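Local structure of ABC transporter substrate binding protein (Ribose) (Agrobacterium vitis, 5DKV) at residues I88-T93 with M112-T117; I148-L153 with S184-H189. The protein binds a sugar, seen here as alpha-D-tagatopyranose, and probably delivers it as the periplasmic solute-binding component of an ABC transporter. All blocks are in the same frame, centred on the assembly; numbering follows the deposited sequence.

Interaction 1 (I88-T93 with M112-T117); sequences ILIAPT and MITVDT. With T6T (alpha-D-tagatopyranose), chain E.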
# COMPACT_ATOMS: atom_id res chain seq x y z
N ILE A 88 -15.58 9.03 7.83
CA ILE A 88 -14.63 7.91 8.00
C ILE A 88 -13.74 7.76 6.79
O ILE A 88 -14.23 7.69 5.65
CB ILE A 88 -15.37 6.56 8.24
CG1 ILE A 88 -16.15 6.61 9.55
CG2 ILE A 88 -14.39 5.37 8.22
CD1 ILE A 88 -17.23 5.53 9.69
N LEU A 89 -12.44 7.76 7.04
CA LEU A 89 -11.45 7.29 6.09
C LEU A 89 -11.05 5.87 6.49
O LEU A 89 -10.72 5.63 7.65
CB LEU A 89 -10.22 8.18 6.10
CG LEU A 89 -10.45 9.70 5.98
CD1 LEU A 89 -9.13 10.44 5.99
CD2 LEU A 89 -11.17 10.06 4.72
N ILE A 90 -11.09 4.92 5.56
CA ILE A 90 -10.72 3.56 5.91
C ILE A 90 -9.98 2.87 4.76
O ILE A 90 -10.26 3.07 3.58
CB ILE A 90 -11.97 2.74 6.31
CG1 ILE A 90 -11.59 1.29 6.63
CG2 ILE A 90 -12.96 2.77 5.19
CD1 ILE A 90 -12.69 0.53 7.34
N ALA A 91 -9.01 2.05 5.14
CA ALA A 91 -8.37 1.15 4.20
C ALA A 91 -8.96 -0.26 4.42
O ALA A 91 -8.49 -1.01 5.31
CB ALA A 91 -6.86 1.15 4.40
N PRO A 92 -10.02 -0.61 3.68
CA PRO A 92 -10.70 -1.90 3.93
C PRO A 92 -9.77 -3.06 3.66
O PRO A 92 -9.06 -3.02 2.67
CB PRO A 92 -11.87 -1.90 2.95
CG PRO A 92 -11.43 -0.95 1.83
CD PRO A 92 -10.63 0.11 2.55
N THR A 93 -9.79 -4.06 4.53
CA THR A 93 -8.92 -5.20 4.39
C THR A 93 -9.51 -6.32 3.55
O THR A 93 -8.90 -7.37 3.42
CB THR A 93 -8.54 -5.78 5.78
OG1 THR A 93 -9.73 -5.94 6.57
CG2 THR A 93 -7.58 -4.85 6.49
N MET A 112 -18.01 8.48 3.81
CA MET A 112 -16.73 7.78 3.86
C MET A 112 -15.97 7.81 2.56
O MET A 112 -16.52 8.01 1.47
CB MET A 112 -16.94 6.33 4.27
CG MET A 112 -17.63 5.53 3.20
SD MET A 112 -18.01 3.91 3.82
CE MET A 112 -19.34 4.33 4.95
N ILE A 113 -14.66 7.65 2.73
CA ILE A 113 -13.69 7.59 1.66
C ILE A 113 -12.81 6.38 1.92
O ILE A 113 -12.43 6.14 3.08
CB ILE A 113 -12.84 8.89 1.64
CG1 ILE A 113 -13.72 10.05 1.19
CG2 ILE A 113 -11.61 8.77 0.75
CD1 ILE A 113 -13.05 11.42 1.25
N THR A 114 -12.48 5.59 0.89
CA THR A 114 -11.51 4.52 1.12
C THR A 114 -10.14 5.00 0.61
O THR A 114 -10.00 5.68 -0.42
CB THR A 114 -11.92 3.15 0.52
OG1 THR A 114 -11.82 3.15 -0.91
CG2 THR A 114 -13.34 2.79 0.91
N VAL A 115 -9.15 4.72 1.43
CA VAL A 115 -7.77 5.09 1.18
C VAL A 115 -6.97 3.81 1.03
O VAL A 115 -7.20 2.84 1.76
CB VAL A 115 -7.19 5.98 2.33
CG1 VAL A 115 -7.83 7.38 2.30
CG2 VAL A 115 -7.38 5.35 3.72
N ASP A 116 -6.05 3.80 0.06
CA ASP A 116 -5.16 2.67 -0.26
C ASP A 116 -5.88 1.54 -0.98
O ASP A 116 -5.61 1.26 -2.16
CB ASP A 116 -4.46 2.16 1.01
CG ASP A 116 -3.46 1.07 0.71
OD1 ASP A 116 -2.72 1.19 -0.30
OD2 ASP A 116 -3.41 0.11 1.52
N THR A 117 -6.81 0.91 -0.28
CA THR A 117 -7.60 -0.21 -0.78
C THR A 117 -9.05 0.21 -1.02
O THR A 117 -9.46 1.30 -0.60
CB THR A 117 -7.59 -1.35 0.22
OG1 THR A 117 -8.02 -0.83 1.49
CG2 THR A 117 -6.20 -1.93 0.34
O3 T6T E . 1.86 -1.75 0.60
C3 T6T E . 1.12 -1.12 1.63
C4 T6T E . -0.28 -0.98 1.21
O4 T6T E . -0.34 -0.12 0.01
C5 T6T E . -0.87 -2.30 0.94
O5 T6T E . -2.27 -2.20 0.64
C6 T6T E . -0.80 -3.20 2.16
O6 T6T E . 0.58 -3.30 2.61
C2 T6T E . 1.15 -2.00 2.90
O2 T6T E . 0.43 -1.33 3.90
C1 T6T E . 2.51 -2.35 3.37
O1 T6T E . 3.26 -1.23 3.70

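Interaction 2 (I148-L153 with S184-H189); sequences IAARSL and SEMAKH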
# COMPACT_ATOMS: atom_id res chain seq x y z
N ILE A 148 6.03 -0.71 -13.15
CA ILE A 148 7.30 -0.06 -12.79
C ILE A 148 8.27 -1.02 -12.10
O ILE A 148 9.46 -1.08 -12.44
CB ILE A 148 7.05 1.18 -11.88
CG1 ILE A 148 6.39 2.28 -12.71
CG2 ILE A 148 8.36 1.68 -11.25
CD1 ILE A 148 5.93 3.52 -11.91
N ALA A 149 7.76 -1.77 -11.13
CA ALA A 149 8.57 -2.79 -10.48
C ALA A 149 9.15 -3.78 -11.49
O ALA A 149 10.30 -4.17 -11.39
CB ALA A 149 7.78 -3.52 -9.45
N ALA A 150 8.35 -4.19 -12.47
CA ALA A 150 8.82 -5.15 -13.47
C ALA A 150 9.93 -4.57 -14.34
O ALA A 150 10.95 -5.24 -14.61
CB ALA A 150 7.68 -5.62 -14.33
N ARG A 151 9.73 -3.34 -14.80
CA ARG A 151 10.74 -2.69 -15.63
C ARG A 151 12.03 -2.49 -14.85
O ARG A 151 13.13 -2.67 -15.41
CB ARG A 151 10.21 -1.35 -16.18
CG ARG A 151 9.13 -1.53 -17.25
CD ARG A 151 8.82 -0.23 -17.99
NE ARG A 151 8.11 0.76 -17.17
CZ ARG A 151 6.78 0.87 -17.09
NH1 ARG A 151 5.99 0.06 -17.77
NH2 ARG A 151 6.24 1.82 -16.33
N SER A 152 11.92 -2.14 -13.57
CA SER A 152 13.08 -1.96 -12.70
C SER A 152 13.83 -3.28 -12.50
O SER A 152 15.05 -3.33 -12.61
CB SER A 152 12.67 -1.39 -11.34
OG SER A 152 12.04 -0.12 -11.49
N LEU A 153 13.09 -4.35 -12.21
CA LEU A 153 13.70 -5.66 -12.02
C LEU A 153 14.29 -6.17 -13.31
O LEU A 153 15.36 -6.77 -13.31
CB LEU A 153 12.69 -6.67 -11.45
CG LEU A 153 13.26 -8.02 -11.01
CD1 LEU A 153 14.30 -7.85 -9.92
CD2 LEU A 153 12.14 -8.95 -10.54
N SER A 184 1.89 -8.56 -16.44
CA SER A 184 1.57 -8.08 -17.78
C SER A 184 2.80 -7.40 -18.42
O SER A 184 3.06 -7.56 -19.62
CB SER A 184 0.35 -7.14 -17.76
OG SER A 184 0.56 -5.99 -16.98
N GLU A 185 3.55 -6.64 -17.63
CA GLU A 185 4.78 -6.03 -18.14
C GLU A 185 5.81 -7.12 -18.47
O GLU A 185 6.40 -7.11 -19.55
CB GLU A 185 5.34 -5.01 -17.13
CG GLU A 185 6.74 -4.44 -17.45
CD GLU A 185 6.84 -3.61 -18.73
OE1 GLU A 185 7.83 -3.79 -19.49
OE2 GLU A 185 5.95 -2.74 -18.96
N MET A 186 6.01 -8.08 -17.56
CA MET A 186 7.03 -9.10 -17.81
C MET A 186 6.68 -9.94 -19.04
O MET A 186 7.57 -10.47 -19.70
CB MET A 186 7.22 -10.02 -16.58
CG MET A 186 8.02 -9.42 -15.42
SD MET A 186 9.54 -8.67 -16.04
CE MET A 186 10.54 -8.56 -14.56
N ALA A 187 5.40 -10.06 -19.37
CA ALA A 187 5.02 -10.82 -20.58
C ALA A 187 5.64 -10.24 -21.85
O ALA A 187 5.71 -10.92 -22.88
CB ALA A 187 3.50 -10.89 -20.71
N LYS A 188 6.10 -9.00 -21.77
CA LYS A 188 6.71 -8.33 -22.91
C LYS A 188 8.21 -8.60 -22.97
O LYS A 188 8.89 -8.10 -23.86
CB LYS A 188 6.48 -6.83 -22.85
CG LYS A 188 5.02 -6.42 -22.91
CD LYS A 188 4.90 -4.91 -22.79
CE LYS A 188 3.46 -4.46 -22.85
NZ LYS A 188 3.34 -2.98 -22.72
N HIS A 189 8.72 -9.36 -22.00
CA HIS A 189 10.15 -9.62 -21.91
C HIS A 189 10.43 -11.12 -22.10
O HIS A 189 10.40 -11.87 -21.14
CB HIS A 189 10.67 -9.16 -20.54
CG HIS A 189 10.52 -7.68 -20.31
ND1 HIS A 189 11.58 -6.80 -20.34
CD2 HIS A 189 9.42 -6.94 -20.03
CE1 HIS A 189 11.14 -5.58 -20.10
NE2 HIS A 189 9.84 -5.63 -19.91

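Interaction 1 (I88-T93 with M112-T117)
Thr117 and Pro92 meet where both strands have just run out. The hydroxyl OG1 of Thr117 gives its proton to Pro92 O at 2.7 Å, tilted 24° from the carbonyl plane, while the two side chains run past one another, heading opposite ways. With OG1 set between its own backbone N and carbonyl carbon (chi1 54°), the same oxygen also lies against the proline ring, 3.0 Å from Pro92 CD. Ala91 fits in beside this pair, its CB 3.2 Å from Val115 O.

Behind the loops the backbones lie side by side in parallel, joined by three hydrogen bonds: Ile113 N to Ile88 O at 3.0 Å, Ile90 N to Ile113 O, and Val115 N to Ile90 O. On one face Leu89 and Ile113 point the same way, with Leu89 CD2 3.7 Å from Ile113 CB. The other face carries Ile88, Ile90, Met112 and Thr114, and helix 99-107 packs on the first three of these through Leu102 and Ala105. Strand 87-90, that helix and strand 112-115 form a beta-alpha-beta unit, and as in other periplasmic sugar-binding proteins of this fold, the loops at the C-terminal strand ends reach the ligand.

Asp116 does that here. With CG anti to the backbone N (chi1 -176°), its carboxylate is swung out from the chain toward the sugar and takes one hydroxyl on each oxygen: tagatose O4 on Asp116 OD1 at 2.7 Å and O5 on OD2, also at 2.7 Å. Further out, Tyr137 OH is bonded to Asp116 O, Tyr124 OH pairs with Thr114 OG1, and Gln73 holds Ala91 O and Thr93 OG1.

Interaction 2 (I148-L153 with S184-H189)
Glu185 touches Ala150 and Arg151 of helix 142-156 from CB to its tip. Its CB lies 3.7 Å from Ala150 CB, and CG comes closer to that same methyl, at 3.5 Å. The chain then bends at chi2 (64°), bringing the carboxyl carbon CD to 3.4 Å from Arg151 CG, so the acid rests against the arginine's aliphatic part before reaching its charge. At the tip the two oxygens part company. OE2 makes a salt bridge to Arg151 NH1 at 3.0 Å; the donor stands well above the carboxylate plane, and the guanidinium is turned 87° from that plane. OE1 instead accepts a straight bond from His189 NE2 at 2.8 Å on its anti lone pair, in the plane of the imidazole. The ring's other nitrogen, ND1, is bonded to Asp159. The methyl CE of Met186 packs 3.3 Å from Ala150 O and also reaches Leu153 CB, while the same residue touches Ile192 and Val194 of strand 192-199, at one edge of the sheet. Helices 142-156 and 173-186 meet here at Ala150, as neighbouring helices flanking the sheet of an alpha/beta periplasmic-binding-protein lobe.

The two contacts lie on opposite sides of the chain's centre, their own centres about 29 Å apart and their nearest atoms about 15 Å. Interaction 1 is a strand pair carrying Asp116 and Thr117 of the sugar pocket; interaction 2 packs helices away from it, with none of its residues in the pocket. Helix 173-186 connects them: near its start Thr174 touches both Asp116 and Thr117 and bonds the tagatose; Arg178, further along, also hydrogen-bonds the sugar, while the far end supplies Glu185 and Met186 to interaction 2. The tagatose is thus gripped by Asp116, just past strand 112-115, and by the first turns of helix 173-186, among other residues of the pocket.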